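Local coordinates for glycoprotein E (Human herpesvirus 1, PDB 2GIY) that forms with gI a receptor for the Fc part of host IgG and, as that heterodimer, is required for cell-to-cell spread of the virus in epithelial cells, at residues 55-60 and 83-88; 62-67 and 172-177; 141-146 and 164-169. One frame throughout, in Å; residues are numbered along the deposited sequence.

Contact 1 (55-60 and 83-88); sequences DVPTSC and DAPCAA
C60 and C86 both turn their sulfurs back beside their own backbone N, with chi1 at -73° and -45°, so that the two SG atoms meet and close a disulfide whose chi3 of -90° gives it a left-handed twist. The bond spans 2.0 Å from C60 SG to C86 SG and ties together the closing residues of two tight turns, a type I turn from P57 to C60 and a type II' turn from D83 to C86. Beside the covalent link, the two proline rings cross at a slant, P57 CG lying 3.9 Å from P85 CG. CD of P57, next to CG in the ring, lies 3.5 Å from P85 O. Two waters bridge D55 and P85: one lies 2.8 Å from D55 OD2 and 2.9 Å from P85 O, and the second joins D55 O, at 2.8 Å, only weakly to P85 O. The surface loop that follows strand 45-54 is pinned in this way to the entry of strand 87-88, where C86 and A88 take backbone bonds to R64 of strand 63-66, while V56 and A88 rest on L145 of strand 144-152.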
# COMPACT_ATOMS: atom_id res chain seq x y z
N ASP A 55 22.19 -4.41 -6.84
CA ASP A 55 23.38 -3.60 -7.09
C ASP A 55 22.94 -2.33 -7.84
O ASP A 55 22.09 -2.39 -8.73
CB ASP A 55 24.37 -4.38 -7.94
CG ASP A 55 25.56 -3.54 -8.39
OD1 ASP A 55 26.44 -3.26 -7.56
OD2 ASP A 55 25.60 -3.17 -9.58
N VAL A 56 23.52 -1.20 -7.46
CA VAL A 56 23.22 0.08 -8.10
C VAL A 56 24.52 0.62 -8.70
O VAL A 56 25.32 1.25 -8.02
CB VAL A 56 22.64 1.10 -7.09
CG1 VAL A 56 22.36 2.44 -7.80
CG2 VAL A 56 21.36 0.56 -6.48
N PRO A 57 24.75 0.36 -10.00
CA PRO A 57 25.96 0.85 -10.65
C PRO A 57 26.12 2.36 -10.59
O PRO A 57 25.14 3.10 -10.64
CB PRO A 57 25.81 0.35 -12.09
CG PRO A 57 25.03 -0.93 -11.92
CD PRO A 57 23.98 -0.51 -10.90
N THR A 58 27.36 2.80 -10.47
CA THR A 58 27.70 4.21 -10.41
C THR A 58 27.22 4.94 -11.67
O THR A 58 26.83 6.11 -11.60
CB THR A 58 29.23 4.39 -10.30
OG1 THR A 58 29.70 3.68 -9.14
CG2 THR A 58 29.59 5.86 -10.18
N SER A 59 27.26 4.25 -12.80
CA SER A 59 26.85 4.84 -14.07
C SER A 59 25.35 4.87 -14.33
O SER A 59 24.91 5.36 -15.37
CB SER A 59 27.57 4.13 -15.23
OG SER A 59 27.44 2.72 -15.12
N CYS A 60 24.56 4.35 -13.40
CA CYS A 60 23.11 4.38 -13.56
C CYS A 60 22.59 5.75 -13.13
O CYS A 60 22.99 6.27 -12.09
CB CYS A 60 22.43 3.31 -12.71
SG CYS A 60 22.64 1.61 -13.33
N ASP A 83 16.40 -2.46 -19.24
CA ASP A 83 17.15 -1.35 -18.67
C ASP A 83 18.56 -1.55 -18.14
O ASP A 83 18.85 -1.28 -16.97
CB ASP A 83 16.28 -0.64 -17.63
CG ASP A 83 15.23 0.25 -18.28
OD1 ASP A 83 15.63 1.26 -18.89
OD2 ASP A 83 14.03 -0.07 -18.21
N ALA A 84 19.45 -1.98 -19.04
CA ALA A 84 20.86 -2.19 -18.72
C ALA A 84 20.98 -2.81 -17.33
O ALA A 84 20.14 -3.63 -16.95
CB ALA A 84 21.57 -0.84 -18.80
N PRO A 85 22.03 -2.46 -16.55
CA PRO A 85 22.12 -3.07 -15.22
C PRO A 85 21.46 -2.19 -14.15
O PRO A 85 21.81 -2.28 -12.97
CB PRO A 85 23.62 -3.19 -15.00
CG PRO A 85 24.10 -1.90 -15.59
CD PRO A 85 23.32 -1.83 -16.90
N CYS A 86 20.53 -1.35 -14.58
CA CYS A 86 19.84 -0.43 -13.67
C CYS A 86 18.40 -0.84 -13.42
O CYS A 86 17.55 0.01 -13.18
CB CYS A 86 19.83 0.99 -14.25
SG CYS A 86 21.42 1.54 -14.94
N ALA A 87 18.12 -2.14 -13.46
CA ALA A 87 16.76 -2.61 -13.26
C ALA A 87 16.63 -3.67 -12.18
O ALA A 87 17.50 -4.52 -12.02
CB ALA A 87 16.20 -3.15 -14.57
N ALA A 88 15.52 -3.61 -11.44
CA ALA A 88 15.22 -4.59 -10.41
C ALA A 88 13.98 -5.28 -10.98
O ALA A 88 12.88 -4.72 -10.96
CB ALA A 88 14.89 -3.90 -9.09
O HOH W 1 23.73 -3.88 -11.57
O HOH W 2 20.59 -4.06 -10.38

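Contact 2 (62-67 and 172-177); sequences EMRIYE and NAVVEQ
E176 lies against strand 63-66 largely through CB and CG, its carboxylate coming up beside the R64 chain. Its chi1 of -69° lays CG 4.0 Å from R64 CB, and the bend at chi2 (-57°) turns OE2 to 3.9 Å from R64 CD. The guanidinium and carboxylate planes are only 22° apart, yet the oxygen stands well out of the arginine plane, and any attraction is probably electrostatic only. R64 instead bridges E62 within its own segment, NE to OE2 at 3.4 Å. V174 CG2 touches R64 CG at 3.6 Å, the two side chains running alongside and pointing the same way, and E62 OE2 at 3.5 Å, the E62 side chain crossing V174 at about a right angle.

On the other face I65 points with A173 and V175, its CD1 4.5 Å from V175 CG2, and reaches L145, L147 and W159 beneath. Its backbone is gripped twice, I65 N giving to V174 O at 2.9 Å and I65 O taking from E176 N at 2.8 Å. M63 repeats this pattern with N172 and V174, whereas R64 and Y66 bond the other way, to C86 and A88. At the far end E67 forms a salt bridge with R14 of the second subunit. Such alternation marks the central strand of a parallel sheet, here three-stranded and laid against the hairpin 144-152/155-165 of the Ig V domain.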
# COMPACT_ATOMS: atom_id res chain seq x y z
N GLU A 62 19.40 6.26 -12.68
CA GLU A 62 18.37 5.88 -11.74
C GLU A 62 18.09 4.39 -11.84
O GLU A 62 18.41 3.77 -12.86
CB GLU A 62 17.09 6.66 -12.03
CG GLU A 62 16.67 6.61 -13.49
CD GLU A 62 15.41 7.42 -13.76
OE1 GLU A 62 15.39 8.61 -13.40
OE2 GLU A 62 14.45 6.85 -14.33
N MET A 63 17.52 3.83 -10.79
CA MET A 63 17.18 2.42 -10.78
C MET A 63 15.72 2.32 -11.18
O MET A 63 14.92 3.18 -10.83
CB MET A 63 17.38 1.82 -9.38
CG MET A 63 18.84 1.66 -8.98
SD MET A 63 19.69 0.51 -10.08
CE MET A 63 18.83 -1.00 -9.70
N ARG A 64 15.38 1.27 -11.92
CA ARG A 64 14.00 1.09 -12.33
C ARG A 64 13.47 -0.24 -11.82
O ARG A 64 14.05 -1.29 -12.09
CB ARG A 64 13.90 1.17 -13.85
CG ARG A 64 14.42 2.49 -14.38
CD ARG A 64 13.96 2.78 -15.79
NE ARG A 64 14.47 4.07 -16.24
CZ ARG A 64 14.07 4.69 -17.34
NH1 ARG A 64 13.15 4.13 -18.12
NH2 ARG A 64 14.59 5.87 -17.67
N ILE A 65 12.37 -0.18 -11.08
CA ILE A 65 11.74 -1.37 -10.52
C ILE A 65 10.58 -1.79 -11.42
O ILE A 65 9.64 -1.02 -11.61
CB ILE A 65 11.21 -1.10 -9.08
CG1 ILE A 65 12.37 -0.72 -8.16
CG2 ILE A 65 10.49 -2.33 -8.54
CD1 ILE A 65 11.95 -0.16 -6.80
N TYR A 66 10.67 -2.98 -12.00
CA TYR A 66 9.61 -3.49 -12.86
C TYR A 66 8.57 -4.17 -11.96
O TYR A 66 8.66 -5.36 -11.69
CB TYR A 66 10.18 -4.52 -13.86
CG TYR A 66 11.08 -3.96 -14.96
CD1 TYR A 66 11.46 -2.62 -14.98
CD2 TYR A 66 11.55 -4.79 -15.97
CE1 TYR A 66 12.30 -2.12 -16.00
CE2 TYR A 66 12.38 -4.31 -16.98
CZ TYR A 66 12.75 -2.98 -16.99
OH TYR A 66 13.58 -2.53 -18.00
N GLU A 67 7.58 -3.41 -11.50
CA GLU A 67 6.56 -3.96 -10.60
C GLU A 67 5.88 -5.25 -11.05
O GLU A 67 5.78 -6.19 -10.26
CB GLU A 67 5.50 -2.90 -10.29
CG GLU A 67 4.39 -3.40 -9.38
CD GLU A 67 3.48 -2.29 -8.90
OE1 GLU A 67 3.13 -1.42 -9.72
OE2 GLU A 67 3.11 -2.29 -7.71
N ASN A 172 18.23 7.69 -7.46
CA ASN A 172 16.79 7.65 -7.32
C ASN A 172 16.22 6.35 -7.89
O ASN A 172 16.67 5.88 -8.94
CB ASN A 172 16.16 8.83 -8.06
CG ASN A 172 14.66 8.89 -7.90
OD1 ASN A 172 14.15 8.27 -6.84
ND2 ASN A 172 13.96 9.51 -8.70
N ALA A 173 15.24 5.78 -7.20
CA ALA A 173 14.58 4.56 -7.66
C ALA A 173 13.20 4.92 -8.17
O ALA A 173 12.44 5.62 -7.49
CB ALA A 173 14.47 3.55 -6.51
N VAL A 174 12.87 4.48 -9.38
CA VAL A 174 11.57 4.76 -9.96
C VAL A 174 10.81 3.47 -10.21
O VAL A 174 11.36 2.50 -10.73
CB VAL A 174 11.70 5.54 -11.29
CG1 VAL A 174 12.39 6.88 -11.04
CG2 VAL A 174 12.48 4.72 -12.29
N VAL A 175 9.53 3.45 -9.84
CA VAL A 175 8.71 2.27 -10.03
C VAL A 175 8.05 2.32 -11.40
O VAL A 175 7.25 3.22 -11.68
CB VAL A 175 7.61 2.15 -8.94
CG1 VAL A 175 6.83 0.86 -9.12
CG2 VAL A 175 8.25 2.21 -7.56
N GLU A 176 8.40 1.37 -12.27
CA GLU A 176 7.82 1.29 -13.60
C GLU A 176 6.55 0.46 -13.46
O GLU A 176 6.60 -0.74 -13.20
CB GLU A 176 8.79 0.62 -14.58
CG GLU A 176 10.03 1.43 -14.90
CD GLU A 176 9.69 2.80 -15.47
OE1 GLU A 176 8.83 2.88 -16.37
OE2 GLU A 176 10.30 3.80 -15.02
N GLN A 177 5.41 1.11 -13.65
CA GLN A 177 4.13 0.45 -13.50
C GLN A 177 3.27 0.49 -14.76
O GLN A 177 3.43 1.36 -15.61
CB GLN A 177 3.38 1.10 -12.34
CG GLN A 177 3.18 2.61 -12.53
CD GLN A 177 3.37 3.40 -11.24
OE1 GLN A 177 2.68 3.17 -10.25
NE2 GLN A 177 4.29 4.35 -11.26

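Contact 3 (141-146 and 164-169); sequences QHSGLY and ISTAAQ
S143 OG gives its proton to Q169 OE1 at 2.6 Å, coming from above the plane of the amide carbonyl. The same oxygen receives T166 OG1, also at 2.6 Å, but in the carbonyl plane and on a lone pair, so two hydroxyls hold the glutamine end; its NE2 bonds to P140 O just ahead of the first segment. With OG folded beside its own backbone N (chi1 -60°), S143 can also accept from T166 N, at 3.3 Å. One serine thereby fastens the chain where it leaves strand 155-165.

Backbone bonds take over next. G144 and I164 form an antiparallel hydrogen-bonded pair, with G144 N to I164 O at 2.9 Å and I164 N to G144 O at 3.1 Å. Just before strand 144-152 the backbones draw in, S143 CB lying 3.3 Å from S165 CB, tighter than usual carbon contact.

Farther along, I164 crosses Y146 at about a right angle and places CD1 over one ring face, 4.0 Å from the centroid, a CH-pi contact; L133 and W51 also touch the tyrosine. The Y146 hydroxyl turns back to H142 O at 2.7 Å, with that oxygen at the ring edge. A tyrosine bonded to the backbone four residues earlier, at the start of its strand, is a tyrosine corner, a hallmark of the F strand in immunoglobulin V domains such as this one, the C-terminal domain of the gE ectodomain.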
# COMPACT_ATOMS: atom_id res chain seq x y z
N GLN A 141 29.83 -0.71 1.02
CA GLN A 141 29.49 -2.04 0.51
C GLN A 141 28.00 -2.34 0.71
O GLN A 141 27.43 -3.18 0.01
CB GLN A 141 30.32 -3.11 1.22
CG GLN A 141 29.70 -3.57 2.55
CD GLN A 141 30.66 -4.29 3.47
OE1 GLN A 141 31.56 -3.69 4.05
NE2 GLN A 141 30.48 -5.60 3.60
N HIS A 142 27.38 -1.67 1.67
CA HIS A 142 25.96 -1.89 1.98
C HIS A 142 24.99 -1.08 1.12
O HIS A 142 23.79 -1.33 1.14
CB HIS A 142 25.69 -1.57 3.45
CG HIS A 142 26.43 -2.46 4.41
ND1 HIS A 142 27.24 -1.96 5.41
CD2 HIS A 142 26.48 -3.80 4.52
CE1 HIS A 142 27.76 -2.97 6.09
NE2 HIS A 142 27.31 -4.10 5.57
N SER A 143 25.51 -0.12 0.36
CA SER A 143 24.66 0.72 -0.47
C SER A 143 23.99 -0.05 -1.60
O SER A 143 24.62 -0.88 -2.26
CB SER A 143 25.48 1.88 -1.05
OG SER A 143 26.03 2.67 0.00
N GLY A 144 22.71 0.23 -1.82
CA GLY A 144 21.99 -0.44 -2.88
C GLY A 144 20.49 -0.26 -2.77
O GLY A 144 20.00 0.50 -1.93
N LEU A 145 19.76 -0.94 -3.64
CA LEU A 145 18.31 -0.86 -3.63
C LEU A 145 17.77 -2.12 -2.97
O LEU A 145 18.01 -3.23 -3.44
CB LEU A 145 17.77 -0.75 -5.06
CG LEU A 145 16.25 -0.84 -5.21
CD1 LEU A 145 15.59 0.28 -4.42
CD2 LEU A 145 15.87 -0.74 -6.68
N TYR A 146 17.05 -1.92 -1.87
CA TYR A 146 16.47 -3.04 -1.13
C TYR A 146 14.96 -3.10 -1.30
O TYR A 146 14.28 -2.07 -1.27
CB TYR A 146 16.79 -2.91 0.36
CG TYR A 146 18.26 -3.05 0.71
CD1 TYR A 146 19.18 -2.06 0.35
CD2 TYR A 146 18.73 -4.18 1.37
CE1 TYR A 146 20.54 -2.21 0.64
CE2 TYR A 146 20.08 -4.33 1.67
CZ TYR A 146 20.98 -3.34 1.30
OH TYR A 146 22.31 -3.48 1.61
N ILE A 164 18.97 2.29 0.32
CA ILE A 164 19.81 2.45 1.49
C ILE A 164 21.23 2.69 1.01
O ILE A 164 21.86 1.79 0.45
CB ILE A 164 19.78 1.19 2.36
CG1 ILE A 164 18.32 0.87 2.72
CG2 ILE A 164 20.63 1.39 3.61
CD1 ILE A 164 18.15 -0.42 3.52
N SER A 165 21.75 3.89 1.23
CA SER A 165 23.10 4.16 0.76
C SER A 165 23.71 5.46 1.23
O SER A 165 23.08 6.25 1.93
CB SER A 165 23.12 4.15 -0.77
OG SER A 165 22.27 5.15 -1.27
N THR A 166 24.96 5.67 0.83
CA THR A 166 25.67 6.89 1.16
C THR A 166 25.19 7.90 0.13
O THR A 166 24.62 7.53 -0.89
CB THR A 166 27.20 6.72 1.02
OG1 THR A 166 27.53 6.41 -0.34
CG2 THR A 166 27.69 5.60 1.93
N ALA A 167 25.41 9.19 0.40
CA ALA A 167 24.97 10.23 -0.51
C ALA A 167 25.59 10.11 -1.90
O ALA A 167 24.90 10.25 -2.91
CB ALA A 167 25.28 11.60 0.09
N ALA A 168 26.89 9.85 -1.95
CA ALA A 168 27.60 9.73 -3.22
C ALA A 168 27.11 8.59 -4.10
O ALA A 168 27.07 8.71 -5.32
CB ALA A 168 29.10 9.58 -2.95
N GLN A 169 26.72 7.48 -3.48
CA GLN A 169 26.26 6.31 -4.21
C GLN A 169 24.76 6.31 -4.50
O GLN A 169 24.28 5.52 -5.31
CB GLN A 169 26.58 5.04 -3.43
CG GLN A 169 28.06 4.82 -3.19
CD GLN A 169 28.31 3.73 -2.16
OE1 GLN A 169 28.10 3.94 -0.96
NE2 GLN A 169 28.74 2.57 -2.62

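The three contacts show how chemistry follows place in a fold. Contact 3 is buried, at one end of the hairpin inside the Ig V sheet, and relies on hydroxyl and amide bonds with an aromatic face. Contact 2, partly buried, is built of parallel strand pairing and reaches the second subunit at one end. Contact 1 is a surface contact that depends on a covalent bond, prolines and water. Contacts 1 and 2 share the small parallel sheet, since strands 87-88 and 63-66 are neighbours, and Y66 of one bonds to D83 of the other. L145 joins all three, packing against V56, A88, M63, I65 and A173.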